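Local coordinates for protein methionine-R-sulfoxide reductase (Neisseria meningitidis, PDB 3MMH) that probably reduces the R-epimer of free methionine sulfoxide to methionine, using a GAF-type domain with a redox-active cysteine pair, at residues A[33-44]-A[66-74]; A[49-57]-A[127-136]. All blocks are in the same frame, centred on the assembly; numbering follows the deposited sequence.

Contact 1: residues A[33-44]-A[66-74]; sequences VANLANTAAVLK and LAPFQGPLA
Pro-68 lays its ring against the helix 33-44 where the chain turns a corner between two short strand pieces. Its CB sits 3.5 Å from Ala-37 CA, the tightest apolar approach here. Pro-68 CG lies 3.6 Å from Val-33 O and 3.8 Å from Val-33 CG1, the two side chains crossing at about a right angle. Pro-68 CD, next to the ring N, lies 4.1 Å from Leu-36 CB. One turn further along, Ala-40 turns its methyl to the strand backbone, with CB 4.1 Å from Phe-69 CA. With alanines at Ala-37, Ala-40 and Ala-41 the backbones lie close, Ala-37 CA being 4.9 Å from Pro-68 CA. This is the GAF arrangement of an antiparallel sheet with helices packed on one side, and helix 11-27 and helix 143-165 flank the same helix.

Lys-44 can be followed outward from its backbone. CG stands anti to the backbone N (chi1 -171°), which carries the chain toward the strand; CB, CG and CD all run past Gln-70 CB, CG closest at 3.7 Å. The chain bends at chi2 (75°), so that CD turns along the strand and CE comes 4.0 Å from Gly-71 N; a second bend at chi4 turns NZ to its hydrogen bond with Trp-49 O. At the subunit interface, Asn-38 donates to Ala-74 O of the second subunit.

Contact 2: residues A[49-57]-A[127-136]; sequences WFWVGFYLV and CIGVLDADSE. With SME (methionine sulfoxide), chain C; ACT (acetate ion), chain M.
Strands 51-57 and 127-135 run antiparallel, their axes 4.3 Å apart at 167°, and paired backbone hydrogen bonds join Trp-51 to Asp-134, Gly-53 to Asp-132 and Tyr-55 to Val-130, with Val-57 N to Ile-128 O added at one end. Asp-132 N to Gly-53 O, for example, is 2.8 Å long and nearly straight (170° at the hydrogen). At the start of the strand two residues, Phe-50 and Trp-51, stand opposite the single Asp-134, which makes a classic beta bulge.

Side chains alternate between two faces. On one, Phe-54 CE1 meets Leu-131 CB at 3.8 Å, the two side chains crossing obliquely, while Ala-133 CB, on this face, also packs against Trp-49 CE3 at 3.9 Å. This face is packed by helix 143-165, as expected of the central antiparallel sheet of a GAF domain. The other face holds the substrate pocket. Trp-51 has CG anti to its N (chi1 -161°), which lays the indole alongside Asp-134, the two side chains pointing the same way, with one face turned to the methyl CE of methionine sulfoxide; that carbon stands 3.4 Å above the centre of the ring. At the indole edge, in plane, lies Asp-132 O. Asp-132 OD2 approaches the same methyl at 3.4 Å. Tyr-55 OH, hydrogen-bonded to Cys-75 O, touches SME CG at 3.6 Å. Beyond the bulge, Glu-136 CG sits over the Phe-50 ring in a CH-pi contact, and an acetate, probably from the crystallisation liquor, accepts bonds from Ser-135 OG and Glu-136 N.

Overall arrangement
The centres of contacts 1 and 2 lie 8 Å apart, and strand 51-58 joins them: it pairs with 126-135 in contact 2 and, along its other edge, with 63-70 of contact 1. Probable backbone hydrogen bonds mark that seam, from Gln-70 N to Val-52 O and from Ala-67 N to Phe-54 O, both 2.9 Å. Along the chain the four segments alternate. Contact 1 packs helix 32-47 on the side of the sheet away from the substrate, whereas contact 2 supplies four of the twelve pocket residues. Phe-69 bridges the two, its ring meeting that of Trp-51 with planes about 15° apart and its side chain about 7 Å from the bound methionine sulfoxide.

Contact 1: residues A[33-44]-A[66-74]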
loop_
_atom_site.group_PDB
_atom_site.type_symbol
_atom_site.label_atom_id
_atom_site.label_comp_id
_atom_site.label_asym_id
_atom_site.label_seq_id
_atom_site.Cartn_x
_atom_site.Cartn_y
_atom_site.Cartn_z
ATOM N N VAL A 33 4.501 -3.367 -8.418
ATOM C CA VAL A 33 4.038 -3.072 -7.077
ATOM C C VAL A 33 4.064 -1.558 -6.773
ATOM O O VAL A 33 3.117 -1.043 -6.189
ATOM C CB VAL A 33 4.861 -3.875 -6.015
ATOM C CG1 VAL A 33 4.640 -3.385 -4.620
ATOM C CG2 VAL A 33 4.469 -5.378 -6.146
ATOM N N ALA A 34 5.115 -0.850 -7.220
ATOM C CA ALA A 34 5.169 0.585 -7.034
ATOM C C ALA A 34 3.975 1.263 -7.695
ATOM O O ALA A 34 3.340 2.169 -7.149
ATOM C CB ALA A 34 6.489 1.187 -7.553
ATOM N N ASN A 35 3.643 0.838 -8.912
ATOM C CA ASN A 35 2.538 1.385 -9.658
ATOM C C ASN A 35 1.190 1.118 -9.001
ATOM O O ASN A 35 0.323 1.985 -8.942
ATOM C CB ASN A 35 2.555 0.985 -11.105
ATOM C CG ASN A 35 3.559 1.764 -11.940
ATOM O OD1 ASN A 35 3.867 2.885 -11.607
ATOM N ND2 ASN A 35 4.026 1.132 -13.042
ATOM N N LEU A 36 1.013 -0.096 -8.490
ATOM C CA LEU A 36 -0.211 -0.413 -7.751
ATOM C C LEU A 36 -0.319 0.439 -6.515
ATOM O O LEU A 36 -1.393 0.935 -6.141
ATOM C CB LEU A 36 -0.270 -1.910 -7.387
ATOM C CG LEU A 36 -0.396 -2.848 -8.619
ATOM C CD1 LEU A 36 -0.339 -4.303 -8.110
ATOM C CD2 LEU A 36 -1.584 -2.554 -9.508
ATOM N N ALA A 37 0.794 0.599 -5.797
ATOM C CA ALA A 37 0.824 1.381 -4.565
ATOM C C ALA A 37 0.464 2.815 -4.827
ATOM O O ALA A 37 -0.373 3.442 -4.121
ATOM C CB ALA A 37 2.170 1.226 -3.868
ATOM N N ASN A 38 1.040 3.437 -5.859
ATOM C CA ASN A 38 0.698 4.831 -6.151
ATOM C C ASN A 38 -0.758 4.933 -6.699
ATOM O O ASN A 38 -1.425 5.934 -6.417
ATOM C CB ASN A 38 1.679 5.499 -7.138
ATOM C CG ASN A 38 2.825 6.183 -6.426
ATOM O OD1 ASN A 38 2.613 6.478 -5.173
ATOM N ND2 ASN A 38 3.935 6.339 -7.022
ATOM N N THR A 39 -1.238 3.949 -7.434
ATOM C CA THR A 39 -2.622 4.003 -7.893
ATOM C C THR A 39 -3.609 3.977 -6.725
ATOM O O THR A 39 -4.544 4.754 -6.665
ATOM C CB THR A 39 -2.926 2.825 -8.871
ATOM O OG1 THR A 39 -2.067 2.985 -10.035
ATOM C CG2 THR A 39 -4.339 2.837 -9.356
ATOM N N ALA A 40 -3.354 3.084 -5.737
ATOM C CA ALA A 40 -4.170 3.062 -4.554
ATOM C C ALA A 40 -4.143 4.380 -3.871
ATOM O O ALA A 40 -5.150 4.903 -3.342
ATOM C CB ALA A 40 -3.792 1.920 -3.616
ATOM N N ALA A 41 -2.954 4.999 -3.756
ATOM C CA ALA A 41 -2.847 6.292 -3.120
ATOM C C ALA A 41 -3.634 7.368 -3.783
ATOM O O ALA A 41 -4.241 8.240 -3.115
ATOM C CB ALA A 41 -1.349 6.719 -3.064
ATOM N N VAL A 42 -3.598 7.420 -5.117
ATOM C CA VAL A 42 -4.359 8.441 -5.857
ATOM C C VAL A 42 -5.874 8.251 -5.650
ATOM O O VAL A 42 -6.600 9.213 -5.363
ATOM C CB VAL A 42 -4.003 8.506 -7.315
ATOM C CG1 VAL A 42 -4.876 9.533 -8.026
ATOM C CG2 VAL A 42 -2.569 8.889 -7.517
ATOM N N LEU A 43 -6.310 6.991 -5.760
ATOM C CA LEU A 43 -7.737 6.740 -5.561
ATOM C C LEU A 43 -8.199 7.070 -4.147
ATOM O O LEU A 43 -9.258 7.657 -3.938
ATOM C CB LEU A 43 -8.068 5.313 -5.923
ATOM C CG LEU A 43 -7.943 4.926 -7.397
ATOM C CD1 LEU A 43 -8.083 3.404 -7.537
ATOM C CD2 LEU A 43 -8.957 5.665 -8.265
ATOM N N LYS A 44 -7.368 6.693 -3.147
ATOM C CA LYS A 44 -7.732 6.998 -1.768
ATOM C C LYS A 44 -7.831 8.475 -1.525
ATOM O O LYS A 44 -8.769 8.978 -0.889
ATOM C CB LYS A 44 -6.713 6.390 -0.821
ATOM C CG LYS A 44 -7.076 6.434 0.654
ATOM C CD LYS A 44 -8.177 5.385 1.077
ATOM C CE LYS A 44 -8.358 5.203 2.543
ATOM N NZ LYS A 44 -9.284 6.080 3.157
ATOM N N LEU A 66 -3.033 -10.402 -1.084
ATOM C CA LEU A 66 -3.075 -9.008 -0.839
ATOM C C LEU A 66 -1.851 -8.317 -1.360
ATOM O O LEU A 66 -0.725 -8.762 -1.139
ATOM C CB LEU A 66 -3.207 -8.763 0.676
ATOM C CG LEU A 66 -3.371 -7.311 1.174
ATOM C CD1 LEU A 66 -4.629 -6.700 0.597
ATOM C CD2 LEU A 66 -3.373 -7.439 2.733
ATOM N N ALA A 67 -2.031 -7.201 -2.046
ATOM C CA ALA A 67 -1.003 -6.383 -2.670
ATOM C C ALA A 67 -1.142 -4.972 -2.099
ATOM O O ALA A 67 -1.837 -4.778 -1.107
ATOM C CB ALA A 67 -1.036 -6.567 -4.175
ATOM N N PRO A 68 -0.621 -3.907 -2.737
ATOM C CA PRO A 68 -0.808 -2.569 -2.148
ATOM C C PRO A 68 -2.269 -2.179 -1.971
ATOM O O PRO A 68 -3.100 -2.475 -2.829
ATOM C CB PRO A 68 -0.047 -1.678 -3.091
ATOM C CG PRO A 68 1.074 -2.510 -3.620
ATOM C CD PRO A 68 0.407 -3.879 -3.801
ATOM N N PHE A 69 -2.534 -1.399 -0.929
ATOM C CA PHE A 69 -3.857 -0.895 -0.627
ATOM C C PHE A 69 -3.763 0.246 0.369
ATOM O O PHE A 69 -2.751 0.378 1.071
ATOM C CB PHE A 69 -4.757 -1.981 -0.078
ATOM C CG PHE A 69 -4.388 -2.444 1.364
ATOM C CD1 PHE A 69 -3.455 -3.407 1.572
ATOM C CD2 PHE A 69 -5.025 -1.833 2.416
ATOM C CE1 PHE A 69 -3.167 -3.813 2.869
ATOM C CE2 PHE A 69 -4.733 -2.263 3.739
ATOM C CZ PHE A 69 -3.823 -3.246 3.925
ATOM N N GLN A 70 -4.826 1.001 0.491
ATOM C CA GLN A 70 -5.035 1.985 1.530
ATOM C C GLN A 70 -6.321 1.685 2.250
ATOM O O GLN A 70 -7.299 1.233 1.659
ATOM C CB GLN A 70 -4.984 3.401 0.956
ATOM C CG GLN A 70 -3.700 3.704 0.252
ATOM C CD GLN A 70 -2.903 4.879 0.493
ATOM O OE1 GLN A 70 -1.839 5.098 -0.138
ATOM N NE2 GLN A 70 -3.358 5.690 1.374
ATOM N N GLY A 71 -6.321 1.966 3.552
ATOM C CA GLY A 71 -7.408 1.629 4.428
ATOM C C GLY A 71 -6.963 0.635 5.513
ATOM O O GLY A 71 -5.750 0.331 5.620
ATOM N N PRO A 72 -7.864 0.128 6.349
ATOM C CA PRO A 72 -7.494 -0.762 7.449
ATOM C C PRO A 72 -6.979 -2.125 6.976
ATOM O O PRO A 72 -7.263 -2.558 5.861
ATOM C CB PRO A 72 -8.779 -0.853 8.275
ATOM C CG PRO A 72 -9.857 -0.614 7.253
ATOM C CD PRO A 72 -9.297 0.454 6.356
ATOM N N LEU A 73 -6.539 -2.920 7.943
ATOM C CA LEU A 73 -5.704 -4.132 7.532
ATOM C C LEU A 73 -6.819 -5.010 7.004
ATOM O O LEU A 73 -8.013 -4.879 7.282
ATOM C CB LEU A 73 -5.009 -4.760 8.741
ATOM C CG LEU A 73 -5.937 -5.292 9.832
ATOM C CD1 LEU A 73 -6.350 -6.724 9.527
ATOM C CD2 LEU A 73 -5.281 -5.197 11.200
ATOM N N ALA A 74 -6.371 -5.955 6.197
ATOM C CA ALA A 74 -7.216 -6.811 5.408
ATOM C C ALA A 74 -6.764 -8.230 5.415
ATOM O O ALA A 74 -5.632 -8.569 5.785
ATOM C CB ALA A 74 -7.286 -6.319 3.900
#

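Contact 2: residues A[49-57]-A[127-136]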
loop_
_atom_site.group_PDB
_atom_site.type_symbol
_atom_site.label_atom_id
_atom_site.label_comp_id
_atom_site.label_asym_id
_atom_site.label_seq_id
_atom_site.Cartn_x
_atom_site.Cartn_y
_atom_site.Cartn_z
ATOM N N TRP A 49 -12.548 6.598 -0.275
ATOM C CA TRP A 49 -13.184 5.363 0.057
ATOM C C TRP A 49 -12.547 4.790 1.291
ATOM O O TRP A 49 -11.382 4.947 1.566
ATOM C CB TRP A 49 -13.062 4.363 -1.108
ATOM C CG TRP A 49 -13.745 4.773 -2.368
ATOM C CD1 TRP A 49 -14.976 5.358 -2.480
ATOM C CD2 TRP A 49 -13.228 4.682 -3.675
ATOM N NE1 TRP A 49 -15.291 5.594 -3.792
ATOM C CE2 TRP A 49 -14.247 5.162 -4.549
ATOM C CE3 TRP A 49 -12.069 4.216 -4.242
ATOM C CZ2 TRP A 49 -14.083 5.170 -5.942
ATOM C CZ3 TRP A 49 -11.934 4.232 -5.622
ATOM C CH2 TRP A 49 -12.927 4.710 -6.482
ATOM N N PHE A 50 -13.318 4.002 2.027
ATOM C CA PHE A 50 -12.858 3.303 3.228
ATOM C C PHE A 50 -11.647 2.390 2.949
ATOM O O PHE A 50 -10.700 2.361 3.770
ATOM C CB PHE A 50 -14.018 2.440 3.756
ATOM C CG PHE A 50 -13.722 1.669 4.986
ATOM C CD1 PHE A 50 -13.489 2.299 6.215
ATOM C CD2 PHE A 50 -13.718 0.287 4.936
ATOM C CE1 PHE A 50 -13.179 1.567 7.363
ATOM C CE2 PHE A 50 -13.431 -0.448 6.083
ATOM C CZ PHE A 50 -13.291 0.211 7.266
ATOM N N TRP A 51 -11.644 1.672 1.853
ATOM C CA TRP A 51 -10.588 0.800 1.496
ATOM C C TRP A 51 -10.465 0.789 0.019
ATOM O O TRP A 51 -11.465 0.694 -0.708
ATOM C CB TRP A 51 -10.886 -0.626 2.036
ATOM C CG TRP A 51 -9.742 -1.581 2.160
ATOM C CD1 TRP A 51 -9.049 -1.821 3.326
ATOM C CD2 TRP A 51 -9.114 -2.384 1.139
ATOM N NE1 TRP A 51 -8.092 -2.739 3.075
ATOM C CE2 TRP A 51 -8.096 -3.115 1.756
ATOM C CE3 TRP A 51 -9.359 -2.616 -0.217
ATOM C CZ2 TRP A 51 -7.293 -4.021 1.089
ATOM C CZ3 TRP A 51 -8.575 -3.481 -0.910
ATOM C CH2 TRP A 51 -7.537 -4.179 -0.269
ATOM N N VAL A 52 -9.247 0.804 -0.511
ATOM C CA VAL A 52 -9.042 0.658 -1.943
ATOM C C VAL A 52 -7.663 0.038 -2.207
ATOM O O VAL A 52 -6.674 0.503 -1.629
ATOM C CB VAL A 52 -9.242 1.949 -2.764
ATOM C CG1 VAL A 52 -8.378 3.094 -2.254
ATOM C CG2 VAL A 52 -9.094 1.718 -4.249
ATOM N N GLY A 53 -7.591 -0.952 -3.058
ATOM C CA GLY A 53 -6.344 -1.619 -3.301
ATOM C C GLY A 53 -6.455 -2.812 -4.156
ATOM O O GLY A 53 -7.458 -2.957 -4.917
ATOM N N PHE A 54 -5.485 -3.693 -4.099
ATOM C CA PHE A 54 -5.319 -4.790 -5.047
ATOM C C PHE A 54 -5.087 -6.098 -4.353
ATOM O O PHE A 54 -4.394 -6.145 -3.316
ATOM C CB PHE A 54 -4.174 -4.495 -6.002
ATOM C CG PHE A 54 -4.383 -3.236 -6.822
ATOM C CD1 PHE A 54 -5.092 -3.279 -7.992
ATOM C CD2 PHE A 54 -3.981 -1.994 -6.334
ATOM C CE1 PHE A 54 -5.302 -2.091 -8.695
ATOM C CE2 PHE A 54 -4.177 -0.819 -7.042
ATOM C CZ PHE A 54 -4.894 -0.906 -8.217
ATOM N N TYR A 55 -5.534 -7.156 -5.007
ATOM C CA TYR A 55 -5.074 -8.518 -4.759
ATOM C C TYR A 55 -4.554 -9.082 -6.053
ATOM O O TYR A 55 -5.095 -8.759 -7.129
ATOM C CB TYR A 55 -6.210 -9.430 -4.252
ATOM C CG TYR A 55 -6.697 -9.192 -2.870
ATOM C CD1 TYR A 55 -6.342 -10.080 -1.839
ATOM C CD2 TYR A 55 -7.556 -8.120 -2.528
ATOM C CE1 TYR A 55 -6.751 -9.873 -0.566
ATOM C CE2 TYR A 55 -7.981 -7.907 -1.234
ATOM C CZ TYR A 55 -7.560 -8.781 -0.218
ATOM O OH TYR A 55 -7.955 -8.562 1.075
ATOM N N LEU A 56 -3.566 -9.931 -5.990
ATOM C CA LEU A 56 -2.902 -10.507 -7.175
ATOM C C LEU A 56 -3.012 -12.027 -7.143
ATOM O O LEU A 56 -2.911 -12.638 -6.069
ATOM C CB LEU A 56 -1.433 -10.064 -7.294
ATOM C CG LEU A 56 -1.257 -8.559 -7.495
ATOM C CD1 LEU A 56 0.238 -8.199 -7.402
ATOM C CD2 LEU A 56 -1.941 -8.024 -8.758
ATOM N N VAL A 57 -3.228 -12.635 -8.289
ATOM C CA VAL A 57 -3.364 -14.078 -8.362
ATOM C C VAL A 57 -2.019 -14.775 -8.075
ATOM O O VAL A 57 -1.015 -14.443 -8.712
ATOM C CB VAL A 57 -3.924 -14.505 -9.746
ATOM C CG1 VAL A 57 -3.824 -16.017 -9.914
ATOM C CG2 VAL A 57 -5.339 -13.993 -9.927
ATOM N N CYS A 127 -6.942 -13.945 -15.612
ATOM C CA CYS A 127 -6.952 -13.002 -14.500
ATOM C C CYS A 127 -5.593 -12.976 -13.807
ATOM O O CYS A 127 -5.056 -14.020 -13.437
ATOM C CB CYS A 127 -8.042 -13.377 -13.495
ATOM S SG CYS A 127 -8.308 -12.154 -12.191
ATOM N N ILE A 128 -5.044 -11.778 -13.633
ATOM C CA ILE A 128 -3.809 -11.596 -12.877
ATOM C C ILE A 128 -4.082 -10.987 -11.502
ATOM O O ILE A 128 -3.181 -10.967 -10.659
ATOM C CB ILE A 128 -2.783 -10.733 -13.629
ATOM C CG1 ILE A 128 -3.261 -9.328 -13.919
ATOM C CG2 ILE A 128 -2.310 -11.528 -14.949
ATOM C CD1 ILE A 128 -2.158 -8.346 -14.456
ATOM N N GLY A 129 -5.280 -10.506 -11.238
ATOM C CA GLY A 129 -5.587 -9.837 -9.969
ATOM C C GLY A 129 -6.871 -9.062 -10.063
ATOM O O GLY A 129 -7.556 -9.102 -11.091
ATOM N N VAL A 130 -7.169 -8.312 -9.017
ATOM C CA VAL A 130 -8.350 -7.485 -8.954
ATOM C C VAL A 130 -8.022 -6.168 -8.268
ATOM O O VAL A 130 -7.151 -6.107 -7.383
ATOM C CB VAL A 130 -9.545 -8.153 -8.273
ATOM C CG1 VAL A 130 -9.945 -9.507 -8.927
ATOM C CG2 VAL A 130 -9.293 -8.360 -6.752
ATOM N N LEU A 131 -8.759 -5.136 -8.660
ATOM C CA LEU A 131 -8.939 -3.887 -7.929
ATOM C C LEU A 131 -10.175 -3.993 -7.057
ATOM O O LEU A 131 -11.226 -4.299 -7.608
ATOM C CB LEU A 131 -9.009 -2.735 -8.899
ATOM C CG LEU A 131 -9.020 -1.301 -8.372
ATOM C CD1 LEU A 131 -8.663 -0.283 -9.514
ATOM C CD2 LEU A 131 -10.247 -0.918 -7.655
ATOM N N ASP A 132 -10.028 -3.791 -5.784
ATOM C CA ASP A 132 -11.159 -3.841 -4.875
ATOM C C ASP A 132 -11.279 -2.496 -4.156
ATOM O O ASP A 132 -10.289 -1.954 -3.666
ATOM C CB ASP A 132 -10.922 -4.940 -3.806
ATOM C CG ASP A 132 -12.032 -5.037 -2.838
ATOM O OD1 ASP A 132 -13.150 -5.112 -3.245
ATOM O OD2 ASP A 132 -11.785 -5.181 -1.646
ATOM N N ALA A 133 -12.498 -1.997 -4.064
ATOM C CA ALA A 133 -12.796 -0.774 -3.332
ATOM C C ALA A 133 -14.033 -1.010 -2.443
ATOM O O ALA A 133 -14.977 -1.663 -2.895
ATOM C CB ALA A 133 -12.986 0.432 -4.177
ATOM N N ASP A 134 -13.959 -0.455 -1.234
ATOM C CA ASP A 134 -14.991 -0.683 -0.242
ATOM C C ASP A 134 -15.373 0.649 0.411
ATOM O O ASP A 134 -14.558 1.552 0.514
ATOM C CB ASP A 134 -14.540 -1.754 0.810
ATOM C CG ASP A 134 -14.100 -3.042 0.180
ATOM O OD1 ASP A 134 -14.947 -3.938 0.069
ATOM O OD2 ASP A 134 -12.892 -3.107 -0.202
ATOM N N SER A 135 -16.621 0.751 0.822
ATOM C CA SER A 135 -17.165 1.958 1.459
ATOM C C SER A 135 -17.957 1.567 2.705
ATOM O O SER A 135 -18.603 0.530 2.731
ATOM C CB SER A 135 -18.081 2.659 0.501
ATOM O OG SER A 135 -18.635 3.830 1.118
ATOM N N GLU A 136 -17.898 2.431 3.695
ATOM C CA GLU A 136 -18.817 2.353 4.836
ATOM C C GLU A 136 -20.225 2.794 4.521
ATOM O O GLU A 136 -21.106 2.584 5.362
ATOM C CB GLU A 136 -18.290 3.218 5.983
ATOM C CG GLU A 136 -17.061 2.673 6.582
ATOM C CD GLU A 136 -16.736 3.370 7.922
ATOM O OE1 GLU A 136 -17.263 2.960 8.945
ATOM O OE2 GLU A 136 -15.872 4.284 7.896
HETATM N N SME C . -14.865 -7.973 0.594
HETATM C CA SME C . -13.897 -8.755 -0.211
HETATM C CB SME C . -12.619 -9.121 0.571
HETATM C CG SME C . -11.511 -8.055 0.571
HETATM S S SME C . -11.805 -6.770 1.717
HETATM O OE SME C . -13.128 -6.191 1.856
HETATM C CE SME C . -10.442 -5.738 1.374
HETATM C C SME C . -14.567 -9.965 -0.802
HETATM O O SME C . -13.904 -10.663 -1.582
HETATM O OXT SME C . -15.800 -10.209 -0.512
HETATM C C ACT M . -16.266 5.677 2.662
HETATM O O ACT M . -16.470 4.888 3.635
HETATM O OXT ACT M . -16.504 5.396 1.452
HETATM C CH3 ACT M . -15.844 7.070 3.053
HETATM O O HOH W 1 -0.727 -12.144 -10.599
#